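Local coordinates for protein methionine gamma-lyase (Trichomonas vaginalis, PDB 1E5E) that belongs to the Cys/Met metabolism family of pyridoxal-phosphate-dependent enzymes, is built on the aminotransferase-like fold and assembles from four copies of its chain, at residues S258-N261 with I262-A266; K70-L74 with E75-A79; T96-K99 with A100-L104; L228-Q231 with I232-G236. All blocks are in the same frame, centred on the assembly; numbering follows the deposited sequence.

Contact 1: residues S258-N261 with I262-A266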
# COMPACT_ATOMS: atom_id res chain seq x y z
N SER A 258 -11.22 4.98 12.69
CA SER A 258 -10.80 5.23 14.05
C SER A 258 -10.94 6.70 14.41
O SER A 258 -11.14 6.98 15.61
CB SER A 258 -9.41 4.64 14.32
OG SER A 258 -8.45 5.35 13.56
N THR A 259 -10.95 7.65 13.46
CA THR A 259 -11.18 9.05 13.86
C THR A 259 -12.59 9.51 13.48
O THR A 259 -12.86 10.72 13.50
CB THR A 259 -10.20 10.01 13.16
OG1 THR A 259 -10.21 9.75 11.74
CG2 THR A 259 -8.80 9.88 13.74
N LEU A 260 -13.48 8.60 13.08
CA LEU A 260 -14.82 8.98 12.64
C LEU A 260 -15.55 9.83 13.68
O LEU A 260 -16.23 10.82 13.39
CB LEU A 260 -15.67 7.73 12.30
CG LEU A 260 -17.11 8.01 11.85
CD1 LEU A 260 -17.17 8.87 10.59
CD2 LEU A 260 -17.89 6.71 11.53
N ASN A 261 -15.50 9.39 14.95
CA ASN A 261 -16.22 10.16 15.96
C ASN A 261 -15.71 11.60 16.10
O ASN A 261 -16.54 12.51 16.16
CB ASN A 261 -16.13 9.45 17.31
CG ASN A 261 -16.76 10.26 18.43
OD1 ASN A 261 -17.98 10.35 18.51
ND2 ASN A 261 -15.92 10.79 19.31
N ILE A 262 -14.37 11.79 16.18
CA ILE A 262 -13.87 13.15 16.36
C ILE A 262 -13.98 13.99 15.10
O ILE A 262 -14.08 15.20 15.23
CB ILE A 262 -12.42 13.21 16.90
CG1 ILE A 262 -11.47 12.45 15.98
CG2 ILE A 262 -12.39 12.65 18.32
CD1 ILE A 262 -10.00 12.64 16.34
N ARG A 263 -13.98 13.41 13.94
CA ARG A 263 -14.16 14.11 12.67
C ARG A 263 -15.62 14.55 12.49
O ARG A 263 -15.92 15.73 12.20
CB ARG A 263 -13.80 13.17 11.49
CG ARG A 263 -12.31 13.01 11.27
CD ARG A 263 -11.94 12.24 10.01
NE ARG A 263 -12.25 10.82 10.01
CZ ARG A 263 -13.32 10.28 9.45
NH1 ARG A 263 -14.23 11.06 8.84
NH2 ARG A 263 -13.47 8.96 9.46
N MET A 264 -16.56 13.66 12.76
CA MET A 264 -17.98 14.02 12.62
C MET A 264 -18.35 15.18 13.56
O MET A 264 -19.10 16.06 13.16
CB MET A 264 -18.97 12.87 12.86
CG MET A 264 -18.92 11.74 11.85
SD MET A 264 -18.93 12.30 10.13
CE MET A 264 -20.52 13.07 9.93
N LYS A 265 -17.87 15.14 14.79
CA LYS A 265 -18.12 16.19 15.75
C LYS A 265 -17.51 17.50 15.26
O LYS A 265 -18.21 18.49 15.23
CB LYS A 265 -17.54 15.93 17.15
CG LYS A 265 -18.20 14.70 17.75
CD LYS A 265 -17.74 14.41 19.18
CE LYS A 265 -18.87 13.64 19.87
NZ LYS A 265 -18.46 13.22 21.25
N ALA A 266 -16.22 17.45 14.93
CA ALA A 266 -15.56 18.66 14.44
C ALA A 266 -16.22 19.16 13.17
O ALA A 266 -16.40 20.38 13.06
CB ALA A 266 -14.09 18.36 14.19
O HOH W 1 -12.96 8.83 16.70
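Thr259 OG1 is held from two directions at the start of helix 260-279: Arg263 NE donates to it at 2.9 Å, and it also bonds the carbonyl oxygen of Gly256. The hydroxyl lies almost in the guanidinium plane, where NE directs its hydrogen. Thr259 sits at the N-cap position but its side chain caps no backbone N-H. Its rotation (chi1 50°) turns OG1 to the arginine instead, while Thr259 O accepts from Arg263 N at 2.9 Å. Threonine thus serves one partner twice, with hydroxyl and carbonyl. Arg263 bends at chi3 (-70°), bringing NH2 to 3.5 Å from Leu260 CA, which lies over one guanidinium face toward its rim. Leu260 CD1 runs beside Met264 CG at 3.6 Å, the branched leucine beside the unbranched, bent methionine chain. Ile262 CG1 rests 3.9 Å from Thr259 CB, and Ile262 also packs on Ile378 of the second subunit. NH1 of Arg263 reaches the carbonyl oxygen of loop residue Tyr210 and NH2 that of Gly256, near the end of helix 247-257, linking both to the first turn. The buried cation is therefore gripped by neutral oxygens, whose partial negative charges probably stabilise it.

Contact 2: residues K70-L74 with E75-A79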
# COMPACT_ATOMS: atom_id res chain seq x y z
N LYS A 70 -16.79 -4.12 12.65
CA LYS A 70 -16.76 -2.79 13.29
C LYS A 70 -17.96 -1.97 12.85
O LYS A 70 -18.70 -1.44 13.71
CB LYS A 70 -15.43 -2.11 13.02
CG LYS A 70 -14.25 -2.59 13.87
CD LYS A 70 -12.94 -1.99 13.42
CE LYS A 70 -11.81 -2.21 14.44
NZ LYS A 70 -11.64 -3.67 14.72
N ILE A 71 -18.33 -1.97 11.57
CA ILE A 71 -19.45 -1.19 11.05
C ILE A 71 -20.79 -1.78 11.49
O ILE A 71 -21.69 -1.02 11.86
CB ILE A 71 -19.44 -1.10 9.51
CG1 ILE A 71 -18.17 -0.43 8.96
CG2 ILE A 71 -20.69 -0.44 8.94
CD1 ILE A 71 -18.05 1.02 9.38
N ALA A 72 -20.93 -3.11 11.47
CA ALA A 72 -22.17 -3.75 11.93
C ALA A 72 -22.40 -3.37 13.40
O ALA A 72 -23.54 -3.12 13.78
CB ALA A 72 -22.09 -5.27 11.97
N PHE A 73 -21.32 -3.33 14.21
CA PHE A 73 -21.50 -2.90 15.60
C PHE A 73 -21.99 -1.45 15.65
O PHE A 73 -22.96 -1.16 16.38
CB PHE A 73 -20.21 -3.09 16.41
CG PHE A 73 -20.38 -2.73 17.86
CD1 PHE A 73 -20.30 -1.43 18.28
CD2 PHE A 73 -20.65 -3.74 18.77
CE1 PHE A 73 -20.55 -1.11 19.62
CE2 PHE A 73 -20.83 -3.44 20.12
CZ PHE A 73 -20.79 -2.10 20.53
N LEU A 74 -21.32 -0.55 14.90
CA LEU A 74 -21.71 0.85 14.92
C LEU A 74 -23.12 1.12 14.41
O LEU A 74 -23.75 2.05 14.91
CB LEU A 74 -20.70 1.71 14.13
CG LEU A 74 -19.30 1.76 14.81
CD1 LEU A 74 -18.26 2.37 13.87
CD2 LEU A 74 -19.36 2.58 16.10
N GLU A 75 -23.66 0.32 13.49
CA GLU A 75 -25.00 0.48 12.98
C GLU A 75 -26.05 -0.33 13.73
O GLU A 75 -27.24 -0.35 13.41
CB GLU A 75 -25.03 0.13 11.48
CG GLU A 75 -24.37 1.26 10.65
CD GLU A 75 -25.30 2.48 10.49
OE1 GLU A 75 -26.28 2.60 11.26
OE2 GLU A 75 -25.05 3.36 9.64
N LYS A 76 -25.64 -1.14 14.67
CA LYS A 76 -26.41 -2.07 15.45
C LYS A 76 -27.10 -3.09 14.56
O LYS A 76 -28.29 -3.38 14.77
CB LYS A 76 -27.39 -1.31 16.36
CG LYS A 76 -26.73 -0.39 17.38
CD LYS A 76 -27.84 0.37 18.15
CE LYS A 76 -27.26 0.91 19.45
NZ LYS A 76 -28.04 2.08 19.99
N THR A 77 -26.41 -3.62 13.56
CA THR A 77 -27.02 -4.60 12.66
C THR A 77 -26.39 -5.96 12.93
O THR A 77 -25.27 -5.94 13.48
CB THR A 77 -26.84 -4.21 11.19
OG1 THR A 77 -25.44 -4.08 10.91
CG2 THR A 77 -27.59 -2.91 10.87
N GLU A 78 -26.99 -7.07 12.55
CA GLU A 78 -26.29 -8.33 12.82
C GLU A 78 -25.02 -8.45 11.96
O GLU A 78 -24.09 -9.17 12.34
CB GLU A 78 -27.19 -9.52 12.41
CG GLU A 78 -28.45 -9.51 13.31
CD GLU A 78 -29.43 -10.62 12.98
OE1 GLU A 78 -29.41 -11.25 11.91
OE2 GLU A 78 -30.29 -10.86 13.86
N ALA A 79 -25.01 -7.92 10.75
CA ALA A 79 -23.93 -8.20 9.82
C ALA A 79 -23.67 -6.96 8.97
O ALA A 79 -24.48 -6.03 8.95
CB ALA A 79 -24.27 -9.42 8.97
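Ala72 and Thr77 meet where helix 62-75 ends, and backbone hydrogen bonds define the join. Thr77 N donates to Ala72 O at 2.9 Å and Lys76 N to Phe73 O at 3.2 Å. With Lys76 at positive phi (59°) these make a Schellman motif, which turns the chain out of the helix; just before them, Glu75 N makes the ordinary helical bond to Ile71 O.

The packing is close because Ala72 is small. Its CB touches Thr77 O at 3.6 Å and Ala79 C at 3.8 Å, while Thr77 OG1 comes within 3.4 Å of Ala72 CA. A methyl group suits a spot where the chain folds back across the helix. Glu75 CG lies 4.4 Å from Ile71 CG2.

Among side-chain bonds, Thr77 OG1 donates to Ala79 O at 2.9 Å, chi1 of 58° turning the hydroxyl to that carbonyl. The Glu75 carboxylate is hydrogen-bonded by His205, Asn185 and Asn194.

Ala72 O and Phe73 O accept the Schellman bonds, Arg5 also donating to Phe73 O, and the hydroxyl bonds Ala79 O at the start of strand 79-83, where Glu78 and Ala79 form a classic beta bulge opposite Gly224. The buried Glu75 charge is probably eased by its three polar neighbours.

Contact 3: residues T96-K99 with A100-L104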
# COMPACT_ATOMS: atom_id res chain seq x y z
N THR A 96 -29.91 -8.51 -5.50
CA THR A 96 -30.12 -9.76 -4.81
C THR A 96 -31.61 -9.93 -4.48
O THR A 96 -32.17 -11.02 -4.62
CB THR A 96 -29.37 -9.81 -3.46
OG1 THR A 96 -27.96 -9.71 -3.74
CG2 THR A 96 -29.60 -11.06 -2.65
N ILE A 97 -32.19 -8.85 -3.97
CA ILE A 97 -33.60 -8.89 -3.56
C ILE A 97 -34.53 -9.07 -4.76
O ILE A 97 -35.37 -9.96 -4.75
CB ILE A 97 -33.98 -7.64 -2.75
CG1 ILE A 97 -33.16 -7.58 -1.45
CG2 ILE A 97 -35.45 -7.61 -2.39
CD1 ILE A 97 -33.10 -6.17 -0.87
N LEU A 98 -34.49 -8.12 -5.68
CA LEU A 98 -35.42 -8.11 -6.80
C LEU A 98 -35.16 -9.08 -7.94
O LEU A 98 -34.07 -9.53 -8.30
CB LEU A 98 -35.41 -6.70 -7.41
CG LEU A 98 -35.59 -5.59 -6.37
CD1 LEU A 98 -35.13 -4.26 -6.96
CD2 LEU A 98 -37.04 -5.56 -5.93
N LYS A 99 -36.24 -9.30 -8.69
CA LYS A 99 -36.27 -10.13 -9.89
C LYS A 99 -37.28 -9.50 -10.86
O LYS A 99 -38.09 -8.68 -10.43
CB LYS A 99 -36.68 -11.56 -9.53
CG LYS A 99 -38.09 -11.65 -8.94
CD LYS A 99 -38.52 -13.11 -8.85
CE LYS A 99 -39.54 -13.37 -7.76
NZ LYS A 99 -40.68 -12.41 -7.69
N ALA A 100 -37.13 -9.73 -12.14
CA ALA A 100 -38.03 -9.25 -13.16
C ALA A 100 -39.48 -9.43 -12.70
O ALA A 100 -39.85 -10.45 -12.15
CB ALA A 100 -37.83 -9.88 -14.55
N GLY A 101 -40.22 -8.31 -12.76
CA GLY A 101 -41.59 -8.37 -12.28
C GLY A 101 -41.79 -7.75 -10.91
O GLY A 101 -42.96 -7.46 -10.59
N ASP A 102 -40.74 -7.62 -10.09
CA ASP A 102 -40.91 -7.00 -8.78
C ASP A 102 -41.13 -5.50 -8.92
O ASP A 102 -41.00 -4.91 -9.99
CB ASP A 102 -39.67 -7.24 -7.91
CG ASP A 102 -39.56 -8.66 -7.42
OD1 ASP A 102 -40.59 -9.36 -7.60
OD2 ASP A 102 -38.51 -9.05 -6.85
N HIS A 103 -41.49 -4.85 -7.81
CA HIS A 103 -41.74 -3.41 -7.79
C HIS A 103 -40.89 -2.76 -6.68
O HIS A 103 -40.73 -3.30 -5.61
CB HIS A 103 -43.21 -3.09 -7.52
CG HIS A 103 -43.61 -1.67 -7.40
ND1 HIS A 103 -44.31 -1.21 -6.25
CD2 HIS A 103 -43.50 -0.62 -8.22
CE1 HIS A 103 -44.57 0.07 -6.39
NE2 HIS A 103 -44.10 0.45 -7.58
N LEU A 104 -40.37 -1.61 -7.04
CA LEU A 104 -39.58 -0.81 -6.17
C LEU A 104 -40.11 0.61 -6.00
O LEU A 104 -40.23 1.30 -6.99
CB LEU A 104 -38.12 -0.69 -6.69
CG LEU A 104 -37.22 0.13 -5.75
CD1 LEU A 104 -35.88 -0.59 -5.55
CD2 LEU A 104 -36.98 1.52 -6.33
O HOH W 2 -37.83 -11.44 -5.56
O HOH W 3 -41.57 -11.25 -10.07
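Lys99 to Asp102 form a type II beta turn, closed by Asp102 N donating to Lys99 O at 2.9 Å, just after helix 86-97 ends. Gly101 takes the third position with phi of 103°; a side chain there would be jammed against the carbonyl oxygen of Ala100, so glycine suits it. Asp102 points back across the turn and uses both carboxylate oxygens on one residue. OD2 receives Lys99 N at 2.9 Å from above the carboxylate plane, while OD1 is met on its syn side by Lys99 NZ in a salt bridge of 3.1 Å. For the salt bridge, Lys99 CG lies between backbone N and carbonyl carbon (chi1 63°), which carries the chain past the carboxylate oxygens, crossing at about a right angle, and a bend at chi4 brings NZ near their plane. A water takes a hydrogen from Lys99 NZ and gives one to Ala100 O, each at 2.8 Å, linking the ammonium group to the crown of the turn. Beneath the polar layer, Leu98 CD2 packs on Asp102 CB at 3.7 Å and its CD1 on Leu104 CD1 at 4.0 Å. These leucines settle between Ile150 of strand 148-154 and Leu122 of helix 112-124. Leu98 O bonds Lys124 NZ of the third subunit and Ala100 packs on its Phe125, so the link from helix 86-97 to strand 103-107 also faces a subunit boundary.

Contact 4: residues L228-Q231 with I232-G236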
# COMPACT_ATOMS: atom_id res chain seq x y z
N LEU A 228 -30.33 -12.11 5.19
CA LEU A 228 -30.32 -11.36 3.95
C LEU A 228 -28.90 -11.04 3.49
O LEU A 228 -28.62 -11.18 2.31
CB LEU A 228 -31.16 -10.07 4.03
CG LEU A 228 -31.05 -9.21 2.76
CD1 LEU A 228 -31.72 -9.86 1.55
CD2 LEU A 228 -31.69 -7.84 3.01
N LEU A 229 -28.00 -10.62 4.37
CA LEU A 229 -26.66 -10.28 3.93
C LEU A 229 -25.86 -11.48 3.47
O LEU A 229 -25.03 -11.35 2.56
CB LEU A 229 -25.94 -9.50 5.04
CG LEU A 229 -26.20 -8.00 4.91
CD1 LEU A 229 -27.67 -7.66 5.07
CD2 LEU A 229 -25.36 -7.25 5.92
N GLN A 230 -26.21 -12.66 4.01
CA GLN A 230 -25.55 -13.87 3.50
C GLN A 230 -26.03 -14.09 2.07
O GLN A 230 -25.25 -14.44 1.17
CB GLN A 230 -25.79 -14.98 4.51
CG GLN A 230 -25.52 -16.38 4.02
CD GLN A 230 -24.07 -16.67 3.70
OE1 GLN A 230 -23.14 -15.99 4.13
NE2 GLN A 230 -23.81 -17.74 2.92
N GLN A 231 -27.29 -13.80 1.76
CA GLN A 231 -27.73 -13.94 0.38
C GLN A 231 -27.04 -12.90 -0.51
O GLN A 231 -26.65 -13.18 -1.66
CB GLN A 231 -29.26 -13.86 0.24
CG GLN A 231 -30.14 -14.64 1.19
CD GLN A 231 -31.61 -14.22 1.12
OE1 GLN A 231 -32.29 -13.94 2.12
NE2 GLN A 231 -32.12 -14.12 -0.12
N ILE A 232 -26.94 -11.66 -0.04
CA ILE A 232 -26.28 -10.60 -0.81
C ILE A 232 -24.82 -10.94 -1.10
O ILE A 232 -24.32 -10.73 -2.21
CB ILE A 232 -26.33 -9.24 -0.05
CG1 ILE A 232 -27.79 -8.75 -0.01
CG2 ILE A 232 -25.38 -8.19 -0.65
CD1 ILE A 232 -28.03 -7.57 0.92
N ARG A 233 -24.14 -11.55 -0.15
CA ARG A 233 -22.73 -11.91 -0.31
C ARG A 233 -22.60 -13.04 -1.32
O ARG A 233 -21.83 -12.94 -2.28
CB ARG A 233 -22.14 -12.15 1.07
CG ARG A 233 -20.93 -12.98 1.28
CD ARG A 233 -20.03 -12.72 2.45
NE ARG A 233 -20.58 -12.17 3.70
CZ ARG A 233 -19.95 -11.10 4.24
NH1 ARG A 233 -18.91 -10.59 3.61
NH2 ARG A 233 -20.39 -10.51 5.36
N MET A 234 -23.48 -14.05 -1.27
CA MET A 234 -23.37 -15.19 -2.15
C MET A 234 -23.92 -14.94 -3.54
O MET A 234 -23.51 -15.64 -4.44
CB MET A 234 -23.98 -16.45 -1.54
CG MET A 234 -23.11 -16.94 -0.38
SD MET A 234 -21.32 -16.69 -0.47
CE MET A 234 -20.76 -18.26 -1.11
N VAL A 235 -24.85 -14.03 -3.74
CA VAL A 235 -25.40 -13.67 -5.03
C VAL A 235 -24.96 -12.29 -5.49
O VAL A 235 -24.35 -12.16 -6.55
CB VAL A 235 -26.94 -13.71 -4.98
CG1 VAL A 235 -27.56 -13.25 -6.28
CG2 VAL A 235 -27.41 -15.13 -4.65
N GLY A 236 -25.32 -11.23 -4.74
CA GLY A 236 -24.97 -9.87 -5.15
C GLY A 236 -23.47 -9.65 -5.36
O GLY A 236 -23.09 -8.91 -6.28
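The amide of Gln230 is met by Met234, whose CG approaches NE2 at 3.5 Å from above the amide plane; Met234 is modelled in two conformers, so this approach is doubtful. The other flat group, the Arg233 guanidinium, finds its partners outside the two segments: NH1 makes a salt bridge with Glu68 and NH2 a weak hydrogen bond with Cys80 O. Both residues belong to helix 226-241, which packs against strand 79-83 and helix 86-97 in the part of this aminotransferase-like fold built on the seven-stranded sheet. Four successive alpha-helical bonds tie the two halves, running from Ile232 N to Leu228 O (2.9 Å) up to Val235 N to Gln231 O (2.9 Å). The helix is wider, pi-type, at 232-236, overlapping the donors of these bonds.

On the buried side Ile232 carries the apolar contact. Its CG1 lies anti to the carbonyl carbon (chi1 -69°), an orientation that sends CD1 back along the helix to Leu228 CG at 3.9 Å and Leu229 CD1 at 4.2 Å. Isoleucine suits this place because it is buried against Leu228 and Leu229 and packs on Thr93 and Thr96 of helix 86-97, while Leu229 faces Ala79 and Val81. The glutamines, by contrast, occupy the exposed side, where long polar chains can meet solvent. Gly236 fits the widened turn because it lacks a CB, which would collide with Ile232 O. At the same turn Val235 CB rests 3.4 Å from Gln231 O, the oxygen that accepts the hydrogen bond from Val235 N.

Overall arrangement
Each contact is local, and from the N terminus they follow in series, none nested in or crossing another. Contact 2 comes first, leading helix 62-75 into strand 79-83 at one edge of the seven-stranded sheet. Contact 3 closes the turn between helix 86-97 and strand 103-107. Contact 4, within helix 226-241, touches both: Leu229 CD2 lies 3.4 Å from Ala79 O of contact 2, and Leu228 CD1 lies 4.0 Å from Ile97 CG1 of contact 3. Contact 1 opens helix 260-279 last, some 37 Å centre to centre from contact 3 and across the chain's centre, yet its nearest atoms come within about 5 Å of contact 2.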